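Local coordinates for Swi5-dependent recombination DNA repair protein 1 (Schizosaccharomyces pombe, PDB 3VIQ) that partners Swi5 in a recombination activator that promotes Rad51-mediated strand exchange, and takes part in recombinational DNA repair and meiotic chromosome segregation, at residues T74-I79 with I88-T93; F95-F100 with M111-E116. All blocks are in the same frame, centred on the assembly; numbering follows the deposited sequence. Where two conformers were deposited one is given.

Interaction 1 of 2, residues T74-I79 with I88-T93; sequences TQSFRI and IQEVRT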
ATOM      1  N   THR A  74      -4.082  30.765  -2.884  1.00 72.00           N
ATOM      2  CA  THR A  74      -4.507  31.109  -4.248  1.00 73.41           C
ATOM      3  C   THR A  74      -4.761  29.888  -5.163  1.00 71.95           C
ATOM      4  O   THR A  74      -3.857  29.080  -5.400  1.00 73.69           O
ATOM      5  CB  THR A  74      -3.454  32.025  -4.935  1.00 77.49           C
ATOM      6  OG1 THR A  74      -3.464  33.328  -4.323  1.00 81.23           O
ATOM      7  CG2 THR A  74      -3.752  32.184  -6.428  1.00 76.20           C
ATOM      8  N   GLN A  75      -5.979  29.772  -5.691  1.00 69.48           N
ATOM      9  CA  GLN A  75      -6.308  28.772  -6.711  1.00 68.69           C
ATOM     10  C   GLN A  75      -6.281  29.443  -8.064  1.00 69.61           C
ATOM     11  O   GLN A  75      -6.882  30.512  -8.239  1.00 68.95           O
ATOM     12  CB  GLN A  75      -7.698  28.193  -6.469  1.00 70.76           C
ATOM     13  CG  GLN A  75      -7.779  27.297  -5.271  1.00 70.35           C
ATOM     14  CD  GLN A  75      -9.201  26.915  -4.872  1.00 74.14           C
ATOM     15  OE1 GLN A  75     -10.170  27.598  -5.206  1.00 72.25           O
ATOM     16  NE2 GLN A  75      -9.319  25.830  -4.108  1.00 74.39           N
ATOM     17  N   SER A  76      -5.595  28.830  -9.025  1.00 66.75           N
ATOM     18  CA  SER A  76      -5.365  29.451 -10.327  1.00 66.27           C
ATOM     19  C   SER A  76      -5.690  28.523 -11.512  1.00 65.23           C
ATOM     20  O   SER A  76      -5.415  27.331 -11.457  1.00 69.31           O
ATOM     21  CB  SER A  76      -3.906  29.903 -10.428  1.00 68.19           C
ATOM     22  OG  SER A  76      -3.677  31.121  -9.736  1.00 70.92           O
ATOM     23  N   PHE A  77      -6.269  29.075 -12.579  1.00 63.92           N
ATOM     24  CA  PHE A  77      -6.383  28.375 -13.864  1.00 61.88           C
ATOM     25  C   PHE A  77      -6.453  29.367 -14.990  1.00 62.06           C
ATOM     26  O   PHE A  77      -6.766  30.533 -14.784  1.00 64.58           O
ATOM     27  CB  PHE A  77      -7.597  27.440 -13.922  1.00 62.16           C
ATOM     28  CG  PHE A  77      -8.909  28.106 -13.582  1.00 61.52           C
ATOM     29  CD1 PHE A  77      -9.707  28.657 -14.570  1.00 61.79           C
ATOM     30  CD2 PHE A  77      -9.336  28.183 -12.280  1.00 61.01           C
ATOM     31  CE1 PHE A  77     -10.900  29.261 -14.251  1.00 61.28           C
ATOM     32  CE2 PHE A  77     -10.528  28.810 -11.963  1.00 61.56           C
ATOM     33  CZ  PHE A  77     -11.307  29.329 -12.952  1.00 61.32           C
ATOM     34  N   ARG A  78      -6.182  28.896 -16.195  1.00 61.27           N
ATOM     35  CA  ARG A  78      -6.223  29.743 -17.372  1.00 62.44           C
ATOM     36  C   ARG A  78      -7.636  29.822 -17.982  1.00 63.63           C
ATOM     37  O   ARG A  78      -8.347  28.838 -18.038  1.00 66.25           O
ATOM     38  CB  ARG A  78      -5.257  29.169 -18.379  1.00 62.54           C
ATOM     39  CG  ARG A  78      -4.980  30.010 -19.563  1.00 63.46           C
ATOM     40  CD  ARG A  78      -4.157  29.206 -20.563  1.00 65.40           C
ATOM     41  NE  ARG A  78      -4.292  29.795 -21.879  1.00 66.83           N
ATOM     42  CZ  ARG A  78      -4.225  29.130 -23.025  1.00 69.36           C
ATOM     43  NH1 ARG A  78      -4.010  27.828 -23.035  1.00 67.01           N
ATOM     44  NH2 ARG A  78      -4.393  29.794 -24.181  1.00 74.56           N
ATOM     45  N   ILE A  79      -8.017  30.995 -18.461  1.00 64.03           N
ATOM     46  CA  ILE A  79      -9.306  31.190 -19.096  1.00 67.09           C
ATOM     47  C   ILE A  79      -9.236  30.782 -20.588  1.00 70.57           C
ATOM     48  O   ILE A  79      -8.434  31.326 -21.361  1.00 70.05           O
ATOM     49  CB  ILE A  79      -9.760  32.656 -18.965  1.00 65.25           C
ATOM     50  CG1 ILE A  79      -9.979  33.025 -17.481  1.00 64.66           C
ATOM     51  CG2 ILE A  79     -11.015  32.899 -19.782  1.00 64.31           C
ATOM     52  CD1 ILE A  79     -10.325  34.507 -17.279  1.00 64.60           C
ATOM     53  N   ILE A  88      -5.135  34.263 -16.610  1.00 69.48           N
ATOM     54  CA  ILE A  88      -5.218  33.245 -15.561  1.00 66.76           C
ATOM     55  C   ILE A  88      -6.256  33.759 -14.559  1.00 67.41           C
ATOM     56  O   ILE A  88      -6.273  34.946 -14.239  1.00 68.52           O
ATOM     57  CB  ILE A  88      -3.846  33.051 -14.873  1.00 69.87           C
ATOM     58  CG1 ILE A  88      -2.785  32.636 -15.911  1.00 71.76           C
ATOM     59  CG2 ILE A  88      -3.910  32.008 -13.760  1.00 66.11           C
ATOM     60  CD1 ILE A  88      -2.209  33.803 -16.724  1.00 71.56           C
ATOM     61  N   GLN A  89      -7.143  32.883 -14.120  1.00 64.67           N
ATOM     62  CA  GLN A  89      -8.241  33.245 -13.245  1.00 66.23           C
ATOM     63  C   GLN A  89      -7.801  32.836 -11.869  1.00 67.22           C
ATOM     64  O   GLN A  89      -7.393  31.684 -11.672  1.00 66.77           O
ATOM     65  CB  GLN A  89      -9.524  32.492 -13.629  1.00 65.62           C
ATOM     66  CG  GLN A  89     -10.757  32.830 -12.799  1.00 67.53           C
ATOM     67  CD  GLN A  89     -11.287  34.218 -13.090  1.00 68.47           C
ATOM     68  OE1 GLN A  89     -11.758  34.507 -14.193  1.00 72.59           O
ATOM     69  NE2 GLN A  89     -11.195  35.090 -12.115  1.00 69.23           N
ATOM     70  N   GLU A  90      -7.870  33.769 -10.928  1.00 67.69           N
ATOM     71  CA  GLU A  90      -7.397  33.535  -9.566  1.00 70.86           C
ATOM     72  C   GLU A  90      -8.551  33.661  -8.560  1.00 74.07           C
ATOM     73  O   GLU A  90      -9.665  34.076  -8.893  1.00 77.57           O
ATOM     74  CB  GLU A  90      -6.226  34.474  -9.218  1.00 71.08           C
ATOM     75  CG  GLU A  90      -4.853  33.909  -9.586  1.00 72.05           C
ATOM     76  CD  GLU A  90      -3.714  34.948  -9.702  1.00 75.06           C
ATOM     77  OE1 GLU A  90      -3.846  36.050  -9.134  1.00 78.38           O
ATOM     78  OE2 GLU A  90      -2.678  34.652 -10.373  1.00 74.91           O
ATOM     79  N   VAL A  91      -8.266  33.283  -7.328  1.00 75.22           N
ATOM     80  CA  VAL A  91      -9.260  33.254  -6.268  1.00 75.55           C
ATOM     81  C   VAL A  91      -8.457  33.124  -4.991  1.00 75.54           C
ATOM     82  O   VAL A  91      -7.264  32.835  -5.042  1.00 76.70           O
ATOM     83  CB  VAL A  91     -10.228  32.045  -6.460  1.00 76.11           C
ATOM     84  CG1 VAL A  91     -10.567  31.358  -5.133  1.00 74.34           C
ATOM     85  CG2 VAL A  91     -11.482  32.483  -7.194  1.00 74.04           C
ATOM     86  N   ARG A  92      -9.080  33.390  -3.854  1.00 74.50           N
ATOM     87  CA  ARG A  92      -8.440  33.073  -2.601  0.50 73.95           C
ATOM     88  C   ARG A  92      -9.420  32.315  -1.713  1.00 75.72           C
ATOM     89  O   ARG A  92     -10.636  32.469  -1.837  1.00 76.67           O
ATOM     90  CB  ARG A  92      -7.830  34.329  -1.986  0.50 72.90           C
ATOM     91  CG  ARG A  92      -6.741  34.858  -2.911  0.50 71.49           C
ATOM     92  CD  ARG A  92      -5.826  35.906  -2.339  0.50 70.47           C
ATOM     93  NE  ARG A  92      -4.533  35.772  -2.997  0.50 68.85           N
ATOM     94  CZ  ARG A  92      -3.468  36.524  -2.754  0.50 68.29           C
ATOM     95  NH1 ARG A  92      -3.517  37.500  -1.860  0.50 68.22           N
ATOM     96  NH2 ARG A  92      -2.343  36.284  -3.416  0.50 66.46           N
ATOM     97  N   THR A  93      -8.868  31.422  -0.882  1.00 77.70           N
ATOM     98  CA  THR A  93      -9.651  30.505  -0.016  1.00 77.88           C
ATOM     99  C   THR A  93      -8.782  30.056   1.142  1.00 76.71           C
ATOM    100  O   THR A  93      -7.547  30.190   1.099  1.00 78.19           O
ATOM    101  CB  THR A  93     -10.137  29.241  -0.764  1.00 78.00           C
ATOM    102  OG1 THR A  93     -10.970  29.626  -1.854  1.00 80.36           O
ATOM    103  CG2 THR A  93     -10.943  28.331   0.139  1.00 77.84           C
TER
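Q89 lays the aliphatic part of its side chain over one face of the F77 ring, a worked example of how cross-strand neighbours can pack without a buried core. The Q89 CB stands 3.8 Å from the centroid of the F77 ring in a CH-pi contact, displaced toward the rim, while Q89 CG meets F77 CZ at 3.5 Å. F77 reaches this partner because its CG sits between the backbone N and the carbonyl carbon (chi1 54°), which brings the ring back toward the neighbouring strand. The Q89 chain then bends beyond CG, so its amide is turned 50° from the ring plane instead of stacking on it, and OE1 comes within 3.4 Å of I79 CD1. I79 thus extends the small cluster beyond the end of the strand, where its side chain also touches N84 and Q87.

On the face carrying T74, S76 and R78, T74 OG1 accepts from R92 NE at 3.0 Å, with R92 NH2 adding a weak second bond. The hydroxyl lies near the edge of the guanidinium but tilted out of its plane; R92 was modelled in two conformers, so the constancy of this bond is doubtful.

Behind the side chains, F77 N donates to Q89 O (3.0 Å), and Q89 N returns to F77 O at a length too short to be trusted. Toward T74 the pairing slackens, and Q75 N reaches V91 O only weakly at 3.4 Å. The backbone of I79 bonds to G86 and Q87 as the chain enters the loop beyond R78, and T93 pairs with V73. The axes of 74-78 and 88-93 come within 4.3 Å and run at 163°; strands 73-78 and 88-93 form a largely exposed antiparallel beta hairpin in this C-terminal domain.

Interaction 2 of 2, residues F95-F100 with M111-E116; sequences FTMSMF and MSFDEE
The side chains of F113 and M97 cross at about a right angle, M97 CG coming obliquely to the F113 ring and lying 3.7 Å from F113 CB. M97 CB is 3.9 Å from F113 CD2, so the methylene groups of M97, not its sulfur, do the touching. W120 of strand 119-120 meets the F113 ring edge-to-face and also touches M97, which packs in turn on F60 of helix 38-68. The other flat group, the carboxylate of E115, faces the first turn of helix 97-103, a start organised as a capping box between T96 and M99.

In that box T96 is the N-cap, and its OG1 accepts a weak bond from M99 N at 3.4 Å. Its hydroxyl can face the turn because OG1 is held between the backbone N and carbonyl carbon (chi1 63°). M99 answers with its sulfur, to which T96 N donates weakly. Such N-caps illustrate how the first amides of a helix find acceptors outside the helix itself.

E115 supplies one more. Bent at chi2 (72°), its chain brings OE1 to S98, where S98 OG donates to E115 OE1 at 2.6 Å, nearly along the carboxylate C-O axis, and S98 N adds a weak bond to the same oxygen. A negative group beside a helix N-terminus is probably favoured by the helix dipole. The S98 hydroxyl also tethers the other segment through water: S98 OG accepts from a water at 2.8 Å, and that water accepts from F113 N at 3.1 Å. With an alanine in place of S98, the E115 carboxylate would keep the weak S98 N bond but is likely to turn more freely, and the water would lose its hydroxyl acceptor. The carboxylate also lies against T96, whose CB is 3.7 Å from E115 OE1.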
ATOM      1  N   PHE A  95      -6.836  27.682   3.898  1.00 67.17           N
ATOM      2  CA  PHE A  95      -6.040  26.481   3.973  1.00 66.31           C
ATOM      3  C   PHE A  95      -6.773  25.421   4.804  1.00 65.64           C
ATOM      4  O   PHE A  95      -7.082  25.638   5.972  1.00 66.00           O
ATOM      5  CB  PHE A  95      -4.708  26.821   4.618  1.00 64.22           C
ATOM      6  CG  PHE A  95      -3.698  25.753   4.520  1.00 61.75           C
ATOM      7  CD1 PHE A  95      -3.175  25.393   3.283  1.00 61.06           C
ATOM      8  CD2 PHE A  95      -3.205  25.143   5.665  1.00 60.91           C
ATOM      9  CE1 PHE A  95      -2.197  24.427   3.188  1.00 59.89           C
ATOM     10  CE2 PHE A  95      -2.239  24.169   5.582  1.00 59.87           C
ATOM     11  CZ  PHE A  95      -1.728  23.802   4.335  1.00 59.39           C
ATOM     12  N   THR A  96      -7.067  24.285   4.183  1.00 64.12           N
ATOM     13  CA  THR A  96      -7.814  23.218   4.840  1.00 62.44           C
ATOM     14  C   THR A  96      -6.858  22.088   5.293  1.00 59.81           C
ATOM     15  O   THR A  96      -5.688  22.031   4.879  1.00 57.53           O
ATOM     16  CB  THR A  96      -8.905  22.669   3.904  1.00 62.32           C
ATOM     17  OG1 THR A  96      -8.289  22.096   2.745  1.00 60.82           O
ATOM     18  CG2 THR A  96      -9.880  23.789   3.460  1.00 61.28           C
ATOM     19  N   MET A  97      -7.358  21.216   6.162  1.00 58.92           N
ATOM     20  CA  MET A  97      -6.578  20.061   6.622  1.00 60.34           C
ATOM     21  C   MET A  97      -6.197  19.199   5.427  1.00 59.53           C
ATOM     22  O   MET A  97      -5.127  18.611   5.413  1.00 59.57           O
ATOM     23  CB  MET A  97      -7.341  19.224   7.670  1.00 59.82           C
ATOM     24  CG  MET A  97      -6.581  17.961   8.188  1.00 59.82           C
ATOM     25  SD  MET A  97      -4.911  18.249   8.860  1.00 59.62           S
ATOM     26  CE  MET A  97      -5.306  18.707  10.543  1.00 60.88           C
ATOM     27  N   SER A  98      -7.061  19.158   4.418  1.00 60.00           N
ATOM     28  CA  SER A  98      -6.870  18.264   3.287  1.00 61.06           C
ATOM     29  C   SER A  98      -5.765  18.761   2.376  1.00 59.24           C
ATOM     30  O   SER A  98      -5.045  17.974   1.794  1.00 57.12           O
ATOM     31  CB  SER A  98      -8.193  18.111   2.530  1.00 63.39           C
ATOM     32  OG  SER A  98      -9.204  17.677   3.436  1.00 64.96           O
ATOM     33  N   MET A  99      -5.647  20.079   2.242  1.00 60.66           N
ATOM     34  CA  MET A  99      -4.512  20.673   1.528  1.00 59.63           C
ATOM     35  C   MET A  99      -3.234  20.378   2.307  1.00 57.46           C
ATOM     36  O   MET A  99      -2.186  20.064   1.726  1.00 55.87           O
ATOM     37  CB  MET A  99      -4.691  22.181   1.382  1.00 60.05           C
ATOM     38  CG  MET A  99      -5.794  22.593   0.407  1.00 62.32           C
ATOM     39  SD  MET A  99      -6.237  24.312   0.715  1.00 66.16           S
ATOM     40  CE  MET A  99      -7.698  24.536  -0.329  1.00 67.44           C
ATOM     41  N   PHE A 100      -3.339  20.496   3.625  1.00 56.85           N
ATOM     42  CA  PHE A 100      -2.234  20.162   4.498  1.00 56.48           C
ATOM     43  C   PHE A 100      -1.815  18.736   4.277  1.00 52.93           C
ATOM     44  O   PHE A 100      -0.654  18.465   4.021  1.00 53.31           O
ATOM     45  CB  PHE A 100      -2.608  20.390   5.962  1.00 56.69           C
ATOM     46  CG  PHE A 100      -1.576  19.919   6.904  1.00 56.41           C
ATOM     47  CD1 PHE A 100      -0.522  20.744   7.241  1.00 57.59           C
ATOM     48  CD2 PHE A 100      -1.631  18.629   7.431  1.00 55.60           C
ATOM     49  CE1 PHE A 100       0.454  20.308   8.106  1.00 57.82           C
ATOM     50  CE2 PHE A 100      -0.677  18.194   8.271  1.00 55.89           C
ATOM     51  CZ  PHE A 100       0.380  19.026   8.621  1.00 57.19           C
ATOM     52  N   MET A 111      -5.296   8.122   5.527  1.00 68.47           N
ATOM     53  CA  MET A 111      -5.582   9.076   6.583  1.00 67.58           C
ATOM     54  C   MET A 111      -6.372  10.202   5.900  1.00 66.74           C
ATOM     55  O   MET A 111      -5.896  10.765   4.914  1.00 64.69           O
ATOM     56  CB  MET A 111      -4.250   9.609   7.105  1.00 67.61           C
ATOM     57  CG  MET A 111      -4.179  10.020   8.546  1.00 68.79           C
ATOM     58  SD  MET A 111      -2.536  10.725   8.877  1.00 67.73           S
ATOM     59  CE  MET A 111      -2.891  11.540  10.398  1.00 65.16           C
ATOM     60  N   SER A 112      -7.573  10.499   6.389  1.00 65.00           N
ATOM     61  CA  SER A 112      -8.370  11.588   5.837  1.00 67.09           C
ATOM     62  C   SER A 112      -9.169  12.290   6.903  1.00 68.26           C
ATOM     63  O   SER A 112      -9.565  11.669   7.896  1.00 67.68           O
ATOM     64  CB  SER A 112      -9.342  11.084   4.769  1.00 65.80           C
ATOM     65  OG  SER A 112      -8.657  10.925   3.557  1.00 68.07           O
ATOM     66  N   PHE A 113      -9.402  13.584   6.663  1.00 70.50           N
ATOM     67  CA  PHE A 113     -10.224  14.421   7.516  1.00 73.56           C
ATOM     68  C   PHE A 113     -11.595  14.573   6.858  1.00 74.98           C
ATOM     69  O   PHE A 113     -11.705  14.798   5.657  1.00 73.13           O
ATOM     70  CB  PHE A 113      -9.579  15.801   7.710  1.00 73.95           C
ATOM     71  CG  PHE A 113     -10.122  16.577   8.900  1.00 74.32           C
ATOM     72  CD1 PHE A 113      -9.889  16.143  10.200  1.00 72.98           C
ATOM     73  CD2 PHE A 113     -10.855  17.757   8.717  1.00 75.63           C
ATOM     74  CE1 PHE A 113     -10.378  16.867  11.293  1.00 75.08           C
ATOM     75  CE2 PHE A 113     -11.352  18.481   9.811  1.00 74.46           C
ATOM     76  CZ  PHE A 113     -11.106  18.036  11.096  1.00 74.04           C
ATOM     77  N   ASP A 114     -12.634  14.410   7.664  1.00 79.29           N
ATOM     78  CA  ASP A 114     -13.993  14.708   7.243  1.00 81.98           C
ATOM     79  C   ASP A 114     -14.188  16.220   7.369  1.00 81.92           C
ATOM     80  O   ASP A 114     -14.540  16.747   8.430  1.00 81.46           O
ATOM     81  CB  ASP A 114     -14.983  13.948   8.117  1.00 83.87           C
ATOM     82  CG  ASP A 114     -16.415  14.164   7.706  1.00 85.54           C
ATOM     83  OD1 ASP A 114     -16.712  15.131   6.964  1.00 85.53           O
ATOM     84  OD2 ASP A 114     -17.250  13.350   8.150  1.00 87.68           O
ATOM     85  N   GLU A 115     -13.952  16.910   6.266  1.00 81.73           N
ATOM     86  CA  GLU A 115     -13.929  18.365   6.264  1.00 83.46           C
ATOM     87  C   GLU A 115     -15.269  18.975   6.708  1.00 85.37           C
ATOM     88  O   GLU A 115     -15.284  20.065   7.267  1.00 85.91           O
ATOM     89  CB  GLU A 115     -13.496  18.873   4.880  1.00 80.77           C
ATOM     90  CG  GLU A 115     -12.743  20.179   4.918  1.00 81.05           C
ATOM     91  CD  GLU A 115     -11.332  20.057   5.470  1.00 79.11           C
ATOM     92  OE1 GLU A 115     -10.473  19.457   4.788  1.00 75.84           O
ATOM     93  OE2 GLU A 115     -11.082  20.596   6.578  1.00 78.50           O
ATOM     94  N   GLU A 116     -16.378  18.262   6.492  1.00 91.38           N
ATOM     95  CA  GLU A 116     -17.707  18.722   6.950  1.00 97.22           C
ATOM     96  C   GLU A 116     -17.895  18.539   8.454  1.00 99.89           C
ATOM     97  O   GLU A 116     -18.120  19.509   9.180  1.00102.81           O
ATOM     98  CB  GLU A 116     -18.845  17.996   6.214  1.00 98.69           C
ATOM     99  CG  GLU A 116     -19.288  18.661   4.915  1.00101.35           C
ATOM    100  CD  GLU A 116     -19.944  20.018   5.132  1.00106.53           C
ATOM    101  OE1 GLU A 116     -20.838  20.136   6.003  1.00108.54           O
ATOM    102  OE2 GLU A 116     -19.564  20.971   4.419  1.00109.07           O
TER
HETATM  103  O   HOH W   1      -8.429  15.044   4.106  1.00 61.49           O

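The two interactions lie in series along the chain, their centres about 20 Å apart on the same side of the chain's centre. Strand 88-93 of interaction 1 is followed after a short connection by helix 97-103 of interaction 2, yet the two contacts do not otherwise touch. F95, just before the helix, and M99 within it pack on V73, which precedes segment 74-79, so the base of the hairpin lies against the start of helix 97-103. The environments differ: no Swi5 residue touches the two segments of interaction 1, whereas in interaction 2's segments F100 packs on M60 of the Swi5 chain and M111 on I53 of the same partner.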